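Local coordinates for peptide methionine sulfoxide reductase MsrA (Treponema denticola ATCC 35405, PDB 5FA9), which probably repairs oxidised proteins, reducing both S and R forms of methionine sulfoxide through fused MsrA and MsrB modules at the expense of thioredoxin, at residues E207-S221 with E302-T314. The protein carries 2 engineered substitutions. Sequence-based numbering, arbitrary orientation.
Sequences EGIYVDITTGKPLFS and EGYGDYLPYVKPT
Pro218 points its CG at one face of the Tyr307 ring, 3.5 Å from the centroid and 10° off the normal, the two side chains crossing at about a right angle: a CH-pi contact that illustrates how a C-terminal segment can close over a beta hairpin. The same CG meets Tyr304 at its edge rather than its face. Around it the packing is apolar. Ile209 divides its branches, CD1 reaching Tyr304 CD2 at 3.7 Å while CG2, anti to the carbonyl carbon, meets Val311 CG2 at 3.6 Å; Val211 CG2 adds a further methyl against Tyr304 CE2. Hydrogen bonds close both ends of this patch. Tyr304 OH donates to Gly216 O, lying in the ring plane, at a distance so short that its exact length is doubtful. Ser221 OG, swung anti to its own nitrogen (chi1 173°), donates to Tyr310 O at 2.7 Å from above the carbonyl plane and is also bonded to Leu223 N. Toward solvent, at the exposed Glu207, Lys312 NZ forms a salt bridge, 2.7 Å from OE1 on its syn side but 27° out of the carboxylate plane; Tyr296 adds a cation-pi partner. Strands 208-212 and 218-221 thus meet the chain's tail through a greasy centre bordered by polar contacts.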
loop_
_atom_site.group_PDB
_atom_site.type_symbol
_atom_site.label_atom_id
_atom_site.label_comp_id
_atom_site.label_asym_id
_atom_site.label_seq_id
_atom_site.Cartn_x
_atom_site.Cartn_y
_atom_site.Cartn_z
ATOM N N GLU B 207 4.079 -23.776 -17.781
ATOM C CA GLU B 207 4.896 -23.114 -16.771
ATOM C C GLU B 207 6.343 -22.985 -17.221
ATOM O O GLU B 207 6.943 -23.940 -17.715
ATOM C CB GLU B 207 4.830 -23.869 -15.443
ATOM C CG GLU B 207 3.452 -23.894 -14.810
ATOM C CD GLU B 207 3.446 -24.591 -13.465
ATOM O OE1 GLU B 207 3.414 -23.890 -12.432
ATOM O OE2 GLU B 207 3.479 -25.840 -13.441
ATOM N N GLY B 208 6.898 -21.791 -17.045
ATOM C CA GLY B 208 8.260 -21.508 -17.453
ATOM C C GLY B 208 8.470 -20.021 -17.649
ATOM O O GLY B 208 7.613 -19.214 -17.292
ATOM N N ILE B 209 9.613 -19.655 -18.215
ATOM C CA ILE B 209 9.919 -18.253 -18.466
ATOM C C ILE B 209 9.999 -17.959 -19.960
ATOM O O ILE B 209 10.284 -18.845 -20.767
ATOM C CB ILE B 209 11.244 -17.831 -17.803
ATOM C CG1 ILE B 209 12.395 -18.711 -18.294
ATOM C CG2 ILE B 209 11.128 -17.903 -16.292
ATOM C CD1 ILE B 209 13.754 -18.281 -17.782
ATOM N N TYR B 210 9.748 -16.705 -20.317
ATOM C CA TYR B 210 9.894 -16.263 -21.696
ATOM C C TYR B 210 11.153 -15.420 -21.811
ATOM O O TYR B 210 11.317 -14.419 -21.114
ATOM C CB TYR B 210 8.659 -15.488 -22.156
ATOM C CG TYR B 210 7.418 -16.348 -22.231
ATOM C CD1 TYR B 210 6.628 -16.563 -21.109
ATOM C CD2 TYR B 210 7.047 -16.960 -23.421
ATOM C CE1 TYR B 210 5.497 -17.355 -21.173
ATOM C CE2 TYR B 210 5.919 -17.753 -23.495
ATOM C CZ TYR B 210 5.148 -17.947 -22.368
ATOM O OH TYR B 210 4.025 -18.736 -22.438
ATOM N N VAL B 211 12.040 -15.844 -22.700
ATOM C CA VAL B 211 13.373 -15.273 -22.794
ATOM C C VAL B 211 13.560 -14.456 -24.075
ATOM O O VAL B 211 12.904 -14.714 -25.085
ATOM C CB VAL B 211 14.426 -16.415 -22.706
ATOM C CG1 VAL B 211 15.363 -16.430 -23.909
ATOM C CG2 VAL B 211 15.189 -16.347 -21.394
ATOM N N ASP B 212 14.440 -13.458 -24.017
ATOM C CA ASP B 212 14.793 -12.671 -25.195
ATOM C C ASP B 212 15.406 -13.585 -26.250
ATOM O O ASP B 212 16.426 -14.231 -26.007
ATOM C CB ASP B 212 15.764 -11.544 -24.823
ATOM C CG ASP B 212 15.927 -10.513 -25.933
ATOM O OD1 ASP B 212 15.640 -10.826 -27.108
ATOM O OD2 ASP B 212 16.354 -9.380 -25.627
ATOM N N ILE B 213 14.787 -13.627 -27.424
ATOM C CA ILE B 213 15.219 -14.525 -28.488
ATOM C C ILE B 213 16.576 -14.122 -29.072
ATOM O O ILE B 213 17.206 -14.898 -29.790
ATOM C CB ILE B 213 14.166 -14.585 -29.621
ATOM C CG1 ILE B 213 14.323 -15.867 -30.443
ATOM C CG2 ILE B 213 14.238 -13.338 -30.494
ATOM C CD1 ILE B 213 13.077 -16.253 -31.206
ATOM N N THR B 214 17.031 -12.913 -28.753
ATOM C CA THR B 214 18.291 -12.412 -29.293
ATOM C C THR B 214 19.448 -12.470 -28.295
ATOM O O THR B 214 20.611 -12.498 -28.696
ATOM C CB THR B 214 18.150 -10.957 -29.784
ATOM O OG1 THR B 214 17.912 -10.091 -28.668
ATOM C CG2 THR B 214 17.001 -10.836 -30.774
ATOM N N THR B 215 19.135 -12.486 -27.003
ATOM C CA THR B 215 20.177 -12.443 -25.978
ATOM C C THR B 215 20.088 -13.594 -24.981
ATOM O O THR B 215 21.094 -13.990 -24.392
ATOM C CB THR B 215 20.136 -11.118 -25.190
ATOM O OG1 THR B 215 18.935 -11.058 -24.411
ATOM C CG2 THR B 215 20.184 -9.930 -26.136
ATOM N N GLY B 216 18.887 -14.128 -24.790
ATOM C CA GLY B 216 18.692 -15.221 -23.857
ATOM C C GLY B 216 18.345 -14.768 -22.449
ATOM O O GLY B 216 18.227 -15.588 -21.541
ATOM N N LYS B 217 18.204 -13.460 -22.263
ATOM C CA LYS B 217 17.842 -12.905 -20.962
ATOM C C LYS B 217 16.338 -13.014 -20.707
ATOM O O LYS B 217 15.535 -12.662 -21.570
ATOM C CB LYS B 217 18.289 -11.445 -20.863
ATOM C CG LYS B 217 17.953 -10.774 -19.541
ATOM C CD LYS B 217 18.601 -9.405 -19.440
ATOM C CE LYS B 217 18.003 -8.591 -18.305
ATOM N NZ LYS B 217 18.596 -7.226 -18.232
ATOM N N PRO B 218 15.955 -13.508 -19.517
ATOM C CA PRO B 218 14.546 -13.640 -19.123
ATOM C C PRO B 218 13.804 -12.306 -19.147
ATOM O O PRO B 218 14.325 -11.303 -18.662
ATOM C CB PRO B 218 14.634 -14.190 -17.696
ATOM C CG PRO B 218 15.942 -14.897 -17.651
ATOM C CD PRO B 218 16.861 -14.071 -18.501
ATOM N N LEU B 219 12.599 -12.305 -19.708
ATOM C CA LEU B 219 11.814 -11.080 -19.828
ATOM C C LEU B 219 10.463 -11.190 -19.129
ATOM O O LEU B 219 10.006 -10.238 -18.495
ATOM C CB LEU B 219 11.606 -10.725 -21.301
ATOM C CG LEU B 219 12.867 -10.482 -22.130
ATOM C CD1 LEU B 219 12.507 -10.260 -23.590
ATOM C CD2 LEU B 219 13.649 -9.301 -21.580
ATOM N N PHE B 220 9.822 -12.349 -19.248
ATOM C CA PHE B 220 8.502 -12.545 -18.661
ATOM C C PHE B 220 8.341 -13.931 -18.046
ATOM O O PHE B 220 9.022 -14.881 -18.434
ATOM C CB PHE B 220 7.414 -12.313 -19.712
ATOM C CG PHE B 220 7.408 -10.922 -20.280
ATOM C CD1 PHE B 220 6.749 -9.895 -19.624
ATOM C CD2 PHE B 220 8.060 -10.642 -21.470
ATOM C CE1 PHE B 220 6.744 -8.614 -20.143
ATOM C CE2 PHE B 220 8.058 -9.364 -21.994
ATOM C CZ PHE B 220 7.399 -8.348 -21.329
ATOM N N SER B 221 7.435 -14.033 -17.078
ATOM C CA SER B 221 7.118 -15.304 -16.439
ATOM C C SER B 221 5.727 -15.787 -16.836
ATOM O O SER B 221 4.829 -14.981 -17.082
ATOM C CB SER B 221 7.214 -15.178 -14.917
ATOM O OG SER B 221 6.764 -16.360 -14.279
ATOM N N GLU B 302 19.293 -25.548 -18.141
ATOM C CA GLU B 302 19.733 -24.592 -19.153
ATOM C C GLU B 302 20.319 -23.329 -18.525
ATOM O O GLU B 302 20.582 -22.348 -19.220
ATOM C CB GLU B 302 18.579 -24.224 -20.088
ATOM C CG GLU B 302 18.085 -25.378 -20.943
ATOM C CD GLU B 302 16.970 -24.970 -21.883
ATOM O OE1 GLU B 302 16.953 -23.796 -22.309
ATOM O OE2 GLU B 302 16.113 -25.821 -22.198
ATOM N N GLY B 303 20.522 -23.360 -17.211
ATOM C CA GLY B 303 21.221 -22.288 -16.526
ATOM C C GLY B 303 20.346 -21.191 -15.948
ATOM O O GLY B 303 20.850 -20.150 -15.529
ATOM N N TYR B 304 19.037 -21.417 -15.920
ATOM C CA TYR B 304 18.107 -20.409 -15.418
ATOM C C TYR B 304 17.561 -20.767 -14.038
ATOM O O TYR B 304 16.397 -20.503 -13.733
ATOM C CB TYR B 304 16.956 -20.214 -16.407
ATOM C CG TYR B 304 17.392 -19.610 -17.723
ATOM C CD1 TYR B 304 17.803 -20.417 -18.776
ATOM C CD2 TYR B 304 17.403 -18.234 -17.908
ATOM C CE1 TYR B 304 18.208 -19.870 -19.978
ATOM C CE2 TYR B 304 17.804 -17.678 -19.108
ATOM C CZ TYR B 304 18.205 -18.501 -20.141
ATOM O OH TYR B 304 18.606 -17.955 -21.338
ATOM N N GLY B 305 18.412 -21.358 -13.206
ATOM C CA GLY B 305 18.018 -21.776 -11.871
ATOM C C GLY B 305 17.649 -20.631 -10.946
ATOM O O GLY B 305 16.878 -20.812 -10.002
ATOM N N ASP B 306 18.197 -19.451 -11.210
ATOM C CA ASP B 306 17.959 -18.290 -10.360
ATOM C C ASP B 306 16.570 -17.689 -10.562
ATOM O O ASP B 306 16.126 -16.858 -9.770
ATOM C CB ASP B 306 19.023 -17.220 -10.614
ATOM C CG ASP B 306 20.392 -17.629 -10.110
ATOM O OD1 ASP B 306 20.478 -18.623 -9.360
ATOM O OD2 ASP B 306 21.384 -16.957 -10.466
ATOM N N TYR B 307 15.885 -18.113 -11.620
ATOM C CA TYR B 307 14.608 -17.513 -11.991
ATOM C C TYR B 307 13.410 -18.401 -11.658
ATOM O O TYR B 307 12.278 -18.090 -12.029
ATOM C CB TYR B 307 14.605 -17.174 -13.484
ATOM C CG TYR B 307 15.688 -16.199 -13.885
ATOM C CD1 TYR B 307 15.481 -14.828 -13.797
ATOM C CD2 TYR B 307 16.920 -16.647 -14.344
ATOM C CE1 TYR B 307 16.469 -13.931 -14.158
ATOM C CE2 TYR B 307 17.914 -15.758 -14.708
ATOM C CZ TYR B 307 17.682 -14.402 -14.614
ATOM O OH TYR B 307 18.669 -13.513 -14.976
ATOM N N LEU B 308 13.663 -19.504 -10.962
ATOM C CA LEU B 308 12.597 -20.427 -10.571
ATOM C C LEU B 308 11.486 -19.801 -9.707
ATOM O O LEU B 308 10.309 -20.070 -9.952
ATOM C CB LEU B 308 13.191 -21.638 -9.841
ATOM C CG LEU B 308 14.167 -22.513 -10.631
ATOM C CD1 LEU B 308 14.695 -23.647 -9.764
ATOM C CD2 LEU B 308 13.512 -23.059 -11.890
ATOM N N PRO B 309 11.838 -18.973 -8.699
ATOM C CA PRO B 309 10.753 -18.416 -7.877
ATOM C C PRO B 309 9.787 -17.501 -8.630
ATOM O O PRO B 309 8.664 -17.302 -8.169
ATOM C CB PRO B 309 11.505 -17.623 -6.803
ATOM C CG PRO B 309 12.829 -18.278 -6.714
ATOM C CD PRO B 309 13.159 -18.653 -8.124
ATOM N N TYR B 310 10.210 -16.953 -9.766
ATOM C CA TYR B 310 9.337 -16.090 -10.555
ATOM C C TYR B 310 8.243 -16.902 -11.243
ATOM O O TYR B 310 7.200 -16.365 -11.615
ATOM C CB TYR B 310 10.144 -15.299 -11.586
ATOM C CG TYR B 310 11.119 -14.323 -10.970
ATOM C CD1 TYR B 310 10.670 -13.177 -10.325
ATOM C CD2 TYR B 310 12.488 -14.544 -11.032
ATOM C CE1 TYR B 310 11.556 -12.281 -9.758
ATOM C CE2 TYR B 310 13.383 -13.653 -10.469
ATOM C CZ TYR B 310 12.911 -12.524 -9.834
ATOM O OH TYR B 310 13.800 -11.635 -9.271
ATOM N N VAL B 311 8.489 -18.197 -11.408
ATOM C CA VAL B 311 7.497 -19.100 -11.978
ATOM C C VAL B 311 6.658 -19.727 -10.871
ATOM O O VAL B 311 5.431 -19.764 -10.952
ATOM C CB VAL B 311 8.152 -20.212 -12.816
ATOM C CG1 VAL B 311 7.086 -21.094 -13.452
ATOM C CG2 VAL B 311 9.054 -19.611 -13.879
ATOM N N LYS B 312 7.333 -20.221 -9.838
ATOM C CA LYS B 312 6.659 -20.834 -8.699
ATOM C C LYS B 312 7.084 -20.176 -7.389
ATOM O O LYS B 312 8.011 -20.644 -6.729
ATOM C CB LYS B 312 6.953 -22.335 -8.645
ATOM C CG LYS B 312 6.388 -23.132 -9.807
ATOM C CD LYS B 312 6.710 -24.610 -9.657
ATOM C CE LYS B 312 6.147 -25.423 -10.810
ATOM N NZ LYS B 312 4.674 -25.598 -10.690
ATOM N N PRO B 313 6.404 -19.082 -7.015
ATOM C CA PRO B 313 6.691 -18.323 -5.789
ATOM C C PRO B 313 6.559 -19.167 -4.523
ATOM O O PRO B 313 7.220 -18.884 -3.524
ATOM C CB PRO B 313 5.641 -17.206 -5.809
ATOM C CG PRO B 313 4.575 -17.685 -6.734
ATOM C CD PRO B 313 5.278 -18.503 -7.767
ATOM N N THR B 314 5.711 -20.189 -4.571
ATOM C CA THR B 314 5.531 -21.090 -3.440
ATOM C C THR B 314 5.900 -22.518 -3.827
ATOM O O THR B 314 5.434 -23.479 -3.214
ATOM C CB THR B 314 4.082 -21.063 -2.916
ATOM O OG1 THR B 314 3.182 -21.425 -3.972
ATOM C CG2 THR B 314 3.725 -19.675 -2.405
#